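Local coordinates for protein Lem22 (Legionella pneumophila subsp. pneumophila ATCC 43290, PDB 5WD9) that is of unknown function but, as a Legionella effector, is probably delivered into the host cell, where it may act by binding other proteins, at residues A[66-69]-A[70-73]; A[39-42]-A[43-47]; A[23-27]-A[28-32]; A[7-10]-A[11-15]; A[74-77]-A[78-82]. All blocks are in the same frame, centred on the assembly; numbering follows the deposited sequence.

Interaction 1. Residues A[66-69]-A[70-73]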
loop_
_atom_site.group_PDB
_atom_site.type_symbol
_atom_site.label_atom_id
_atom_site.label_comp_id
_atom_site.label_asym_id
_atom_site.label_seq_id
_atom_site.Cartn_x
_atom_site.Cartn_y
_atom_site.Cartn_z
ATOM N N GLU A 66 0.403 -10.331 -3.728
ATOM C CA GLU A 66 1.282 -9.234 -4.134
ATOM C C GLU A 66 1.042 -7.989 -3.291
ATOM O O GLU A 66 1.995 -7.317 -2.861
ATOM C CB GLU A 66 1.071 -8.919 -5.616
ATOM C CG GLU A 66 1.543 -10.028 -6.557
ATOM C CD GLU A 66 1.149 -9.789 -8.009
ATOM O OE1 GLU A 66 0.431 -8.814 -8.300
ATOM O OE2 GLU A 66 1.559 -10.593 -8.881
ATOM N N ILE A 67 -0.225 -7.684 -3.017
ATOM C CA ILE A 67 -0.570 -6.508 -2.231
ATOM C C ILE A 67 -0.089 -6.675 -0.804
ATOM O O ILE A 67 0.395 -5.724 -0.187
ATOM C CB ILE A 67 -2.088 -6.279 -2.289
ATOM C CG1 ILE A 67 -2.465 -5.752 -3.672
ATOM C CG2 ILE A 67 -2.535 -5.285 -1.212
ATOM C CD1 ILE A 67 -3.903 -5.935 -4.004
ATOM N N ARG A 68 -0.185 -7.887 -0.256
ATOM C CA ARG A 68 0.231 -8.082 1.123
ATOM C C ARG A 68 1.716 -7.785 1.284
ATOM O O ARG A 68 2.135 -7.182 2.279
ATOM C CB ARG A 68 -0.106 -9.507 1.550
ATOM C CG ARG A 68 0.452 -9.871 2.903
ATOM C CD ARG A 68 -0.282 -9.218 4.035
ATOM N NE ARG A 68 0.349 -9.568 5.307
ATOM C CZ ARG A 68 -0.106 -9.201 6.498
ATOM N NH1 ARG A 68 -1.193 -8.456 6.589
ATOM N NH2 ARG A 68 0.538 -9.575 7.599
ATOM N N SER A 69 2.528 -8.208 0.321
ATOM C CA SER A 69 3.954 -7.919 0.399
ATOM C C SER A 69 4.203 -6.418 0.394
ATOM O O SER A 69 5.041 -5.917 1.157
ATOM C CB SER A 69 4.661 -8.572 -0.784
ATOM O OG SER A 69 6.045 -8.258 -0.780
ATOM N N LEU A 70 3.497 -5.686 -0.468
ATOM C CA LEU A 70 3.646 -4.236 -0.502
ATOM C C LEU A 70 3.158 -3.605 0.794
ATOM O O LEU A 70 3.745 -2.631 1.278
ATOM C CB LEU A 70 2.880 -3.675 -1.689
ATOM C CG LEU A 70 3.459 -4.089 -3.035
ATOM C CD1 LEU A 70 2.446 -3.824 -4.135
ATOM C CD2 LEU A 70 4.764 -3.349 -3.306
ATOM N N TYR A 71 2.067 -4.128 1.357
ATOM C CA TYR A 71 1.561 -3.614 2.624
ATOM C C TYR A 71 2.596 -3.767 3.726
ATOM O O TYR A 71 2.837 -2.834 4.502
ATOM C CB TYR A 71 0.261 -4.337 2.969
ATOM C CG TYR A 71 -0.287 -4.048 4.337
ATOM C CD1 TYR A 71 -0.790 -2.794 4.666
ATOM C CD2 TYR A 71 -0.302 -5.028 5.310
ATOM C CE1 TYR A 71 -1.288 -2.535 5.927
ATOM C CE2 TYR A 71 -0.804 -4.782 6.566
ATOM C CZ TYR A 71 -1.289 -3.534 6.864
ATOM O OH TYR A 71 -1.771 -3.315 8.138
ATOM N N GLU A 72 3.217 -4.948 3.821
ATOM C CA GLU A 72 4.216 -5.173 4.858
ATOM C C GLU A 72 5.416 -4.259 4.673
ATOM O O GLU A 72 5.931 -3.695 5.640
ATOM C CB GLU A 72 4.656 -6.639 4.847
ATOM C CG GLU A 72 3.585 -7.587 5.345
ATOM C CD GLU A 72 3.406 -7.502 6.843
ATOM O OE1 GLU A 72 4.378 -7.138 7.541
ATOM O OE2 GLU A 72 2.294 -7.797 7.326
ATOM N N GLU A 73 5.863 -4.078 3.428
ATOM C CA GLU A 73 6.968 -3.160 3.185
ATOM C C GLU A 73 6.576 -1.738 3.579
ATOM O O GLU A 73 7.366 -1.005 4.195
ATOM C CB GLU A 73 7.352 -3.214 1.707
ATOM C CG GLU A 73 8.532 -2.297 1.383
ATOM C CD GLU A 73 8.877 -2.259 -0.089
ATOM O OE1 GLU A 73 8.062 -2.699 -0.922
ATOM O OE2 GLU A 73 9.979 -1.762 -0.404
HETATM O O HOH W 1 7.273 -5.363 -1.102
#

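Interaction 2. Residues A[39-42]-A[43-47]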
loop_
_atom_site.group_PDB
_atom_site.type_symbol
_atom_site.label_atom_id
_atom_site.label_comp_id
_atom_site.label_asym_id
_atom_site.label_seq_id
_atom_site.Cartn_x
_atom_site.Cartn_y
_atom_site.Cartn_z
ATOM N N HIS A 39 -0.914 3.801 2.279
ATOM C CA HIS A 39 -1.659 3.305 3.423
ATOM C C HIS A 39 -3.151 3.558 3.260
ATOM O O HIS A 39 -3.978 2.659 3.483
ATOM C CB HIS A 39 -1.139 3.993 4.688
ATOM C CG HIS A 39 -1.713 3.440 5.947
ATOM N ND1 HIS A 39 -2.986 3.732 6.381
ATOM C CD2 HIS A 39 -1.197 2.571 6.850
ATOM C CE1 HIS A 39 -3.222 3.083 7.512
ATOM N NE2 HIS A 39 -2.152 2.371 7.813
ATOM N N THR A 40 -3.513 4.799 2.919
ATOM C CA THR A 40 -4.913 5.162 2.765
ATOM C C THR A 40 -5.572 4.292 1.714
ATOM O O THR A 40 -6.673 3.767 1.919
ATOM C CB THR A 40 -5.016 6.627 2.355
ATOM O OG1 THR A 40 -4.423 7.432 3.385
ATOM C CG2 THR A 40 -6.480 7.029 2.159
ATOM N N GLU A 41 -4.933 4.153 0.556
ATOM C CA GLU A 41 -5.561 3.427 -0.527
ATOM C C GLU A 41 -5.741 1.968 -0.157
ATOM O O GLU A 41 -6.787 1.378 -0.425
ATOM C CB GLU A 41 -4.723 3.567 -1.789
ATOM C CG GLU A 41 -5.510 3.344 -3.065
ATOM C CD GLU A 41 -6.599 4.372 -3.327
ATOM O OE1 GLU A 41 -6.637 5.413 -2.636
ATOM O OE2 GLU A 41 -7.429 4.130 -4.209
ATOM N N HIS A 42 -4.740 1.379 0.492
ATOM C CA HIS A 42 -4.860 0.004 0.952
ATOM C C HIS A 42 -6.010 -0.146 1.947
ATOM O O HIS A 42 -6.812 -1.085 1.852
ATOM C CB HIS A 42 -3.521 -0.446 1.544
ATOM C CG HIS A 42 -3.536 -1.846 2.066
ATOM N ND1 HIS A 42 -3.920 -2.158 3.353
ATOM C CD2 HIS A 42 -3.213 -3.021 1.472
ATOM C CE1 HIS A 42 -3.825 -3.465 3.532
ATOM N NE2 HIS A 42 -3.392 -4.008 2.407
ATOM N N PHE A 43 -6.114 0.772 2.907
ATOM C CA PHE A 43 -7.167 0.651 3.903
ATOM C C PHE A 43 -8.539 0.738 3.258
ATOM O O PHE A 43 -9.428 -0.075 3.544
ATOM C CB PHE A 43 -7.018 1.721 4.980
ATOM C CG PHE A 43 -8.142 1.708 5.959
ATOM C CD1 PHE A 43 -8.208 0.727 6.933
ATOM C CD2 PHE A 43 -9.174 2.620 5.866
ATOM C CE1 PHE A 43 -9.257 0.691 7.829
ATOM C CE2 PHE A 43 -10.233 2.584 6.764
ATOM C CZ PHE A 43 -10.268 1.623 7.744
ATOM N N VAL A 44 -8.734 1.725 2.387
ATOM C CA VAL A 44 -10.040 1.903 1.760
ATOM C C VAL A 44 -10.384 0.701 0.886
ATOM O O VAL A 44 -11.465 0.108 0.993
ATOM C CB VAL A 44 -10.062 3.219 0.963
ATOM C CG1 VAL A 44 -11.332 3.314 0.119
ATOM C CG2 VAL A 44 -9.915 4.423 1.897
ATOM N N LYS A 45 -9.464 0.303 0.023
ATOM C CA LYS A 45 -9.784 -0.711 -0.981
ATOM C C LYS A 45 -9.839 -2.113 -0.389
ATOM O O LYS A 45 -10.669 -2.928 -0.797
ATOM C CB LYS A 45 -8.780 -0.648 -2.133
ATOM C CG LYS A 45 -8.866 0.633 -2.960
ATOM C CD LYS A 45 -10.188 0.765 -3.685
ATOM C CE LYS A 45 -10.255 2.106 -4.392
ATOM N NZ LYS A 45 -11.470 2.151 -5.241
ATOM N N MET A 46 -8.957 -2.433 0.553
ATOM C CA MET A 46 -9.040 -3.762 1.151
ATOM C C MET A 46 -10.246 -3.891 2.066
ATOM O O MET A 46 -10.807 -4.986 2.190
ATOM C CB MET A 46 -7.741 -4.106 1.870
ATOM C CG MET A 46 -6.538 -4.160 0.940
ATOM S SD MET A 46 -6.676 -5.380 -0.399
ATOM C CE MET A 46 -6.634 -6.902 0.544
ATOM N N GLY A 47 -10.669 -2.798 2.704
ATOM C CA GLY A 47 -11.912 -2.840 3.453
ATOM C C GLY A 47 -13.079 -3.235 2.571
ATOM O O GLY A 47 -13.899 -4.077 2.945
#

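Interaction 3. Residues A[23-27]-A[28-32]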
loop_
_atom_site.group_PDB
_atom_site.type_symbol
_atom_site.label_atom_id
_atom_site.label_comp_id
_atom_site.label_asym_id
_atom_site.label_seq_id
_atom_site.Cartn_x
_atom_site.Cartn_y
_atom_site.Cartn_z
ATOM N N LYS A 23 10.685 6.087 -1.675
ATOM C CA LYS A 23 12.111 5.775 -1.621
ATOM C C LYS A 23 12.968 6.779 -2.377
ATOM O O LYS A 23 14.158 6.914 -2.065
ATOM C CB LYS A 23 12.355 4.368 -2.148
ATOM C CG LYS A 23 11.733 3.288 -1.308
ATOM C CD LYS A 23 11.886 1.969 -2.010
ATOM C CE LYS A 23 11.339 0.850 -1.181
ATOM N NZ LYS A 23 11.377 -0.419 -1.955
ATOM N N GLU A 24 12.411 7.501 -3.341
ATOM C CA GLU A 24 13.176 8.494 -4.092
ATOM C C GLU A 24 12.995 9.917 -3.575
ATOM O O GLU A 24 13.628 10.841 -4.099
ATOM C CB GLU A 24 12.822 8.409 -5.575
ATOM C CG GLU A 24 13.147 7.059 -6.182
ATOM C CD GLU A 24 12.559 6.893 -7.564
ATOM O OE1 GLU A 24 12.657 5.783 -8.130
ATOM O OE2 GLU A 24 11.993 7.880 -8.083
ATOM N N SER A 25 12.181 10.115 -2.545
ATOM C CA SER A 25 11.930 11.454 -2.033
ATOM C C SER A 25 13.120 11.957 -1.230
ATOM O O SER A 25 13.870 11.183 -0.628
ATOM C CB SER A 25 10.691 11.462 -1.142
ATOM O OG SER A 25 9.507 11.436 -1.918
ATOM N N SER A 26 13.280 13.277 -1.220
ATOM C CA SER A 26 14.350 13.892 -0.447
ATOM C C SER A 26 13.938 14.047 1.010
ATOM O O SER A 26 14.568 13.481 1.910
ATOM C CB SER A 26 14.706 15.249 -1.058
ATOM O OG SER A 26 14.772 15.152 -2.470
ATOM N N SER A 27 12.868 14.793 1.258
ATOM C CA SER A 27 12.499 15.108 2.625
ATOM C C SER A 27 11.662 13.992 3.236
ATOM O O SER A 27 10.952 13.250 2.548
ATOM C CB SER A 27 11.721 16.423 2.699
ATOM O OG SER A 27 10.396 16.270 2.220
ATOM N N LEU A 28 11.752 13.896 4.560
ATOM C CA LEU A 28 10.903 12.964 5.289
ATOM C C LEU A 28 9.436 13.294 5.083
ATOM O O LEU A 28 8.598 12.391 5.008
ATOM C CB LEU A 28 11.257 13.004 6.771
ATOM C CG LEU A 28 12.658 12.528 7.152
ATOM C CD1 LEU A 28 12.890 12.750 8.635
ATOM C CD2 LEU A 28 12.845 11.064 6.795
ATOM N N THR A 29 9.104 14.584 4.991
ATOM C CA THR A 29 7.721 14.990 4.774
ATOM C C THR A 29 7.189 14.432 3.461
ATOM O O THR A 29 6.070 13.909 3.403
ATOM C CB THR A 29 7.631 16.520 4.790
ATOM O OG1 THR A 29 7.910 17.000 6.111
ATOM C CG2 THR A 29 6.250 16.992 4.361
ATOM N N ALA A 30 7.987 14.507 2.399
ATOM C CA ALA A 30 7.532 14.016 1.106
ATOM C C ALA A 30 7.440 12.499 1.110
ATOM O O ALA A 30 6.505 11.920 0.547
ATOM C CB ALA A 30 8.484 14.492 0.009
ATOM N N GLN A 31 8.409 11.839 1.745
ATOM C CA GLN A 31 8.359 10.392 1.858
ATOM C C GLN A 31 7.107 9.962 2.595
ATOM O O GLN A 31 6.408 9.040 2.165
ATOM C CB GLN A 31 9.594 9.915 2.617
ATOM C CG GLN A 31 9.671 8.419 2.738
ATOM C CD GLN A 31 10.854 7.951 3.547
ATOM O OE1 GLN A 31 11.662 8.756 4.019
ATOM N NE2 GLN A 31 10.964 6.635 3.719
ATOM N N LEU A 32 6.794 10.649 3.697
ATOM C CA LEU A 32 5.627 10.289 4.484
ATOM C C LEU A 32 4.348 10.447 3.685
ATOM O O LEU A 32 3.453 9.606 3.786
ATOM C CB LEU A 32 5.555 11.115 5.766
ATOM C CG LEU A 32 4.417 10.674 6.700
ATOM C CD1 LEU A 32 4.542 9.206 7.107
ATOM C CD2 LEU A 32 4.339 11.582 7.924
HETATM O O HOH W 2 12.927 10.847 2.887
#

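Interaction 4. Residues A[7-10]-A[11-15]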
loop_
_atom_site.group_PDB
_atom_site.type_symbol
_atom_site.label_atom_id
_atom_site.label_comp_id
_atom_site.label_asym_id
_atom_site.label_seq_id
_atom_site.Cartn_x
_atom_site.Cartn_y
_atom_site.Cartn_z
ATOM N N GLU A 7 -10.052 -3.362 -9.325
ATOM C CA GLU A 7 -9.691 -2.585 -8.145
ATOM C C GLU A 7 -8.392 -3.083 -7.532
ATOM O O GLU A 7 -7.546 -2.276 -7.128
ATOM C CB GLU A 7 -10.819 -2.601 -7.119
ATOM C CG GLU A 7 -12.089 -1.902 -7.592
ATOM C CD GLU A 7 -12.005 -0.382 -7.600
ATOM O OE1 GLU A 7 -10.994 0.195 -7.146
ATOM O OE2 GLU A 7 -12.978 0.246 -8.073
ATOM N N LEU A 8 -8.197 -4.400 -7.472
ATOM C CA LEU A 8 -6.964 -4.913 -6.889
ATOM C C LEU A 8 -5.770 -4.670 -7.802
ATOM O O LEU A 8 -4.665 -4.409 -7.318
ATOM C CB LEU A 8 -7.104 -6.391 -6.530
ATOM C CG LEU A 8 -8.038 -6.646 -5.350
ATOM C CD1 LEU A 8 -7.945 -8.104 -4.947
ATOM C CD2 LEU A 8 -7.721 -5.730 -4.167
ATOM N N THR A 9 -5.965 -4.747 -9.120
ATOM C CA THR A 9 -4.898 -4.396 -10.048
ATOM C C THR A 9 -4.467 -2.951 -9.838
ATOM O O THR A 9 -3.276 -2.653 -9.713
ATOM C CB THR A 9 -5.374 -4.613 -11.484
ATOM O OG1 THR A 9 -5.655 -6.006 -11.671
ATOM C CG2 THR A 9 -4.304 -4.196 -12.482
ATOM N N ARG A 10 -5.438 -2.045 -9.760
ATOM C CA ARG A 10 -5.117 -0.645 -9.525
ATOM C C ARG A 10 -4.435 -0.454 -8.184
ATOM O O ARG A 10 -3.471 0.309 -8.088
ATOM C CB ARG A 10 -6.378 0.219 -9.596
ATOM C CG ARG A 10 -6.803 0.575 -11.019
ATOM C CD ARG A 10 -8.070 1.464 -11.065
ATOM N NE ARG A 10 -8.074 2.473 -10.012
ATOM C CZ ARG A 10 -9.170 2.970 -9.451
ATOM N NH1 ARG A 10 -10.377 2.575 -9.838
ATOM N NH2 ARG A 10 -9.055 3.849 -8.479
ATOM N N LEU A 11 -4.911 -1.135 -7.136
ATOM C CA LEU A 11 -4.347 -0.938 -5.807
ATOM C C LEU A 11 -2.905 -1.417 -5.764
ATOM O O LEU A 11 -2.028 -0.731 -5.218
ATOM C CB LEU A 11 -5.174 -1.662 -4.746
ATOM C CG LEU A 11 -4.538 -1.637 -3.349
ATOM C CD1 LEU A 11 -4.470 -0.235 -2.791
ATOM C CD2 LEU A 11 -5.283 -2.568 -2.411
ATOM N N LYS A 12 -2.644 -2.602 -6.316
ATOM C CA LYS A 12 -1.290 -3.130 -6.309
ATOM C C LYS A 12 -0.339 -2.137 -6.951
ATOM O O LYS A 12 0.712 -1.793 -6.392
ATOM C CB LYS A 12 -1.271 -4.471 -7.048
ATOM C CG LYS A 12 0.041 -5.233 -6.957
ATOM C CD LYS A 12 1.019 -4.860 -8.053
ATOM C CE LYS A 12 2.210 -5.819 -8.054
ATOM N NZ LYS A 12 3.270 -5.397 -9.001
ATOM N N GLU A 13 -0.706 -1.650 -8.127
ATOM C CA GLU A 13 0.200 -0.775 -8.845
ATOM C C GLU A 13 0.266 0.605 -8.213
ATOM O O GLU A 13 1.330 1.229 -8.234
ATOM C CB GLU A 13 -0.173 -0.736 -10.316
ATOM C CG GLU A 13 -0.024 -2.106 -10.932
ATOM C CD GLU A 13 -0.183 -2.107 -12.422
ATOM O OE1 GLU A 13 -0.223 -1.014 -13.029
ATOM O OE2 GLU A 13 -0.253 -3.221 -12.979
ATOM N N TYR A 14 -0.837 1.071 -7.621
ATOM C CA TYR A 14 -0.823 2.333 -6.884
ATOM C C TYR A 14 0.161 2.262 -5.723
ATOM O O TYR A 14 0.990 3.153 -5.541
ATOM C CB TYR A 14 -2.239 2.624 -6.382
ATOM C CG TYR A 14 -2.366 3.905 -5.595
ATOM C CD1 TYR A 14 -2.794 5.064 -6.208
ATOM C CD2 TYR A 14 -2.078 3.955 -4.236
ATOM C CE1 TYR A 14 -2.923 6.237 -5.494
ATOM C CE2 TYR A 14 -2.202 5.130 -3.525
ATOM C CZ TYR A 14 -2.629 6.250 -4.159
ATOM O OH TYR A 14 -2.743 7.434 -3.443
ATOM N N MET A 15 0.086 1.192 -4.937
ATOM C CA MET A 15 0.982 1.055 -3.792
ATOM C C MET A 15 2.429 0.950 -4.234
ATOM O O MET A 15 3.312 1.571 -3.636
ATOM C CB MET A 15 0.599 -0.166 -2.964
ATOM C CG MET A 15 -0.728 -0.027 -2.234
ATOM S SD MET A 15 -1.129 -1.502 -1.272
ATOM C CE MET A 15 -0.080 -1.243 0.166
#

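Interaction 5. Residues A[74-77]-A[78-82]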
loop_
_atom_site.group_PDB
_atom_site.type_symbol
_atom_site.label_atom_id
_atom_site.label_comp_id
_atom_site.label_asym_id
_atom_site.label_seq_id
_atom_site.Cartn_x
_atom_site.Cartn_y
_atom_site.Cartn_z
ATOM N N MET A 74 5.359 -1.333 3.219
ATOM C CA MET A 74 4.880 0.002 3.561
ATOM C C MET A 74 4.875 0.219 5.066
ATOM O O MET A 74 5.261 1.291 5.546
ATOM C CB MET A 74 3.474 0.200 2.993
ATOM C CG MET A 74 2.849 1.553 3.311
ATOM S SD MET A 74 1.948 1.609 4.874
ATOM C CE MET A 74 0.642 0.419 4.543
ATOM N N LEU A 75 4.431 -0.786 5.831
ATOM C CA LEU A 75 4.379 -0.633 7.281
ATOM C C LEU A 75 5.758 -0.334 7.843
ATOM O O LEU A 75 5.913 0.556 8.686
ATOM C CB LEU A 75 3.813 -1.896 7.923
ATOM C CG LEU A 75 2.326 -2.189 7.788
ATOM C CD1 LEU A 75 2.039 -3.469 8.552
ATOM C CD2 LEU A 75 1.492 -1.023 8.277
ATOM N N GLU A 76 6.782 -1.045 7.368
ATOM C CA GLU A 76 8.112 -0.782 7.896
ATOM C C GLU A 76 8.650 0.565 7.435
ATOM O O GLU A 76 9.231 1.300 8.235
ATOM C CB GLU A 76 9.092 -1.899 7.564
ATOM C CG GLU A 76 10.451 -1.577 8.150
ATOM C CD GLU A 76 11.334 -2.780 8.316
ATOM O OE1 GLU A 76 10.999 -3.843 7.757
ATOM O OE2 GLU A 76 12.363 -2.653 9.014
ATOM N N LEU A 77 8.468 0.918 6.161
ATOM C CA LEU A 77 8.957 2.212 5.703
ATOM C C LEU A 77 8.249 3.358 6.410
ATOM O O LEU A 77 8.882 4.356 6.773
ATOM C CB LEU A 77 8.777 2.358 4.197
ATOM C CG LEU A 77 9.566 1.380 3.331
ATOM C CD1 LEU A 77 9.051 1.439 1.907
ATOM C CD2 LEU A 77 11.036 1.708 3.354
ATOM N N LYS A 78 6.927 3.245 6.583
ATOM C CA LYS A 78 6.158 4.295 7.240
ATOM C C LYS A 78 6.602 4.463 8.679
ATOM O O LYS A 78 6.735 5.588 9.170
ATOM C CB LYS A 78 4.670 3.955 7.160
ATOM C CG LYS A 78 3.743 5.089 7.571
ATOM C CD LYS A 78 2.285 4.738 7.275
ATOM C CE LYS A 78 1.836 3.525 8.074
ATOM N NZ LYS A 78 1.497 3.905 9.479
ATOM N N ASP A 79 6.847 3.351 9.367
ATOM C CA ASP A 79 7.268 3.436 10.753
ATOM C C ASP A 79 8.625 4.114 10.858
ATOM O O ASP A 79 8.830 4.988 11.704
ATOM C CB ASP A 79 7.323 2.026 11.324
ATOM C CG ASP A 79 7.645 2.004 12.778
ATOM O OD1 ASP A 79 6.798 2.487 13.559
ATOM O OD2 ASP A 79 8.709 1.466 13.139
ATOM N N LYS A 80 9.568 3.725 10.000
ATOM C CA LYS A 80 10.886 4.348 10.035
ATOM C C LYS A 80 10.796 5.835 9.723
ATOM O O LYS A 80 11.436 6.663 10.386
ATOM C CB LYS A 80 11.814 3.650 9.038
ATOM C CG LYS A 80 12.074 2.186 9.347
ATOM C CD LYS A 80 13.100 2.026 10.443
ATOM C CE LYS A 80 12.880 0.746 11.224
ATOM N NZ LYS A 80 13.754 0.707 12.426
ATOM N N CYS A 81 10.005 6.201 8.715
ATOM C CA CYS A 81 9.842 7.602 8.366
ATOM C C CYS A 81 9.265 8.405 9.527
ATOM O O CYS A 81 9.802 9.451 9.900
ATOM C CB CYS A 81 8.931 7.683 7.153
ATOM S SG CYS A 81 8.763 9.333 6.508
ATOM N N ARG A 82 8.165 7.928 10.112
ATOM C CA ARG A 82 7.541 8.661 11.213
ATOM C C ARG A 82 8.467 8.741 12.421
ATOM O O ARG A 82 8.507 9.769 13.113
ATOM C CB ARG A 82 6.222 7.987 11.594
ATOM C CG ARG A 82 5.078 8.246 10.644
ATOM C CD ARG A 82 3.749 7.927 11.310
ATOM N NE ARG A 82 2.609 8.315 10.481
ATOM C CZ ARG A 82 2.103 9.544 10.423
ATOM N NH1 ARG A 82 2.634 10.523 11.145
ATOM N NH2 ARG A 82 1.065 9.798 9.635
HETATM O O HOH W 3 3.766 1.495 10.197
#

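Interaction 1. Residues A[66-69]-A[70-73]
The Arg68 guanidinium has Glu72 OE2 over one face, and Tyr71 CE2 approaches it obliquely. At the Tyr71 ring, Arg68 NH1 lies at the edge, 3.7 Å from Tyr71 CE2. The guanidinium and the Tyr71 ring are turned 43° against each other. Arg68 and Glu72 form a salt bridge one helical turn apart, with NH2 of Arg68 2.5 Å from OE2 of Glu72. That separation is very short, and the oxygen sits over the flat group, so the finer geometry of the pair is doubtful. Both chains fold toward each other: Arg68 bends at chi2 (73°), and Glu72 bends at chi2 in the other sense (-73°). The main chain here is regular α-helix. Tyr71 N binds Ile67 O at 2.8 Å, and Glu73 N binds Ser69 O at 3.0 Å. A water donates to Glu73 OE1 at 2.8 Å and also bonds to Ser69 OG. This turn lies midway along helix 58-87. Ile67 packs on Leu8 and Lys12 of helix 4-24, Glu73 OE2 pairs with Lys23 of that helix, and the Tyr71 ring stacks on His42 of helix 28-52.

Interaction 2. Residues A[39-42]-A[43-47]
Met46 N donates to His42 O at 2.8 Å, and Lys45 N donates to Glu41 O at 2.9 Å. Phe43 N and Val44 N reach back in the same way to His39 O and Thr40 O. Among the side chains the strongest polar tie leads away: Lys45 NZ forms a salt bridge with Glu7 on helix 4-24. Glu41 lies beside Lys45 and points the same way, but its OE2 stays 4.6 Å from Lys45 NZ. The carboxylate oxygen instead rests against the lysine chain, with OE2 of Glu41 3.5 Å from CE of Lys45. These turns belong to helix 28-52, the second helix of an up-down-up three-helix bundle. On the bundle side, Met46 CG sits over one face of the His42 imidazole in a CH-pi contact, 3.6 Å from the ring centroid and displaced toward the rim. Met46 CG lies beside its own backbone N (chi1 -62°), which turns it back over the preceding turn. The sulfur is farther off and oblique to the ring. His42 also packs on Met15 and Ile67, and Met46 on Leu11. One turn before His42, His39 leans on Met74 and Lys78 of helix 58-87.

Interaction 3. Residues A[23-27]-A[28-32]
Ser27 and Ala30 make the capping hydrogen bond that opens helix 28-52. Ala30 N donates to Ser27 OG at 3.0 Å, with an angle of 157° at the hydrogen. Ser27 is the N-cap residue. Its OG stands between the backbone N and the carbonyl carbon (chi1 74°), and from there it faces the first turn. The main chain adds a second hydrogen bond, from Gln31 N to Ser27 O at 3.0 Å. Ser25 OG is hydrogen-bonded to Lys21 O, in the last turn of helix 4-24. Water links the turn to the helix as well. One water lies 2.7 Å from Gln31 OE1 and 3.3 Å from Ser26 O. It can donate to both, but further acceptors nearby may share its protons. The van der Waals contacts are small. The methyl of Ala30 touches Ser27 OG at 3.4 Å, and CB of Ser25 lies 3.7 Å from Gln31 N. Leu28 touches Gln84 and Ile85 on helix 58-87. The chemistry is thus mainly polar. Ser27 OG takes up the Ala30 amide, which has no carbonyl of an earlier helical turn to bond to, and Ser27 O starts the regular i to i+4 pattern with Gln31 N.

Interaction 4. Residues A[7-10]-A[11-15]
Leu11 N donates to Glu7 O at 2.9 Å, and Lys12 N donates to Leu8 O. Glu13 N reaches Thr9 O at 3.2 Å, the longest of the four backbone bonds, and Tyr14 N reaches Arg10 O at 2.8 Å. Each carbonyl from Glu7 to Arg10 is therefore satisfied one turn ahead. The polar side chains mostly find partners beyond these two segments. Thr9 OG1 is hydrogen-bonded to Val5 O one turn back, with its oxygen set beside the backbone N (chi1 -63°). Lys12 NZ forms a salt bridge with Glu16. Glu7 OE1, paired with Lys45, also has a long charge contact of 3.6 Å with Arg10 NH1. That oxygen lies well out of the guanidinium plane, so no N-H points at it. Across the two segments the side chains meet only lightly. The CD2 methyls of Leu8 and Leu11 lie 4.4 Å apart, and the Thr9 and Glu13 side chains lie side by side. Leu8 packs on Val60 and Ile67 of helix 58-87, and Leu11 on Met46 of helix 28-52. Tyr14 touches Asn37 and Glu41 there. Apolar residues serving two partner helices are characteristic of an amphipathic helix in a three-helix bundle.

Interaction 5. Residues A[74-77]-A[78-82]
Met74 comes first, and its O accepts from Lys78 N at 2.8 Å. The two side chains lie alongside each other and point the same way. Met74 SD touches Lys78 CE at 3.7 Å, but the methionine is modelled in two conformers, so this contact is doubtful for the other one. Lys78 leaves the helix extended and then bends at chi3 (62°) and chi4 (80°), which sets CE beside the sulfur and carries NZ on toward a water. Next, Leu75 O takes two donors. Asp79 N binds it at 3.0 Å, and the water donates to it at 2.8 Å. The same water accepts a weak hydrogen bond from Lys78 NZ. Glu76 O then accepts from Lys80 N at 3.0 Å. The Glu76 and Lys80 side chains run side by side, but their charged ends are 5.0 Å apart from Glu76 OE2 to Lys80 NZ, and both residues have a second conformer. Last, Leu77 O accepts from Cys81 N at 2.9 Å. Within the bundle, this part of helix 58-87 sits against both other helices. Met74 and Leu77 pack on Ile19 of helix 4-24. Lys78 touches Glu36, Cys81 packs on Leu32, and Arg82 forms a salt bridge with Glu36, all on helix 28-52.

Overall arrangement
The five contacts sample all three helices of one bundle. Interactions 1 and 5 adjoin on helix 58-87, interaction 2 lies on helix 28-52 and interaction 4 on helix 4-24. Interaction 3 spans the turn between those last two, its centre about 16 Å from the centre of the chain. Interactions 4 and 5 are partly buried, on opposite sides of that centre. The others are surface contacts. Interactions 1, 2 and 4 form a touching trio. Interaction 5 touches interaction 2, and interaction 3 through Cys81 SG and Leu28 O. Chemistry differs with place: a charge pair in 1, a methionine over a ring in 2, a helix cap in 3, light apolar contact and outward-paired charges in 4, a methionine beside a lysine chain in 5.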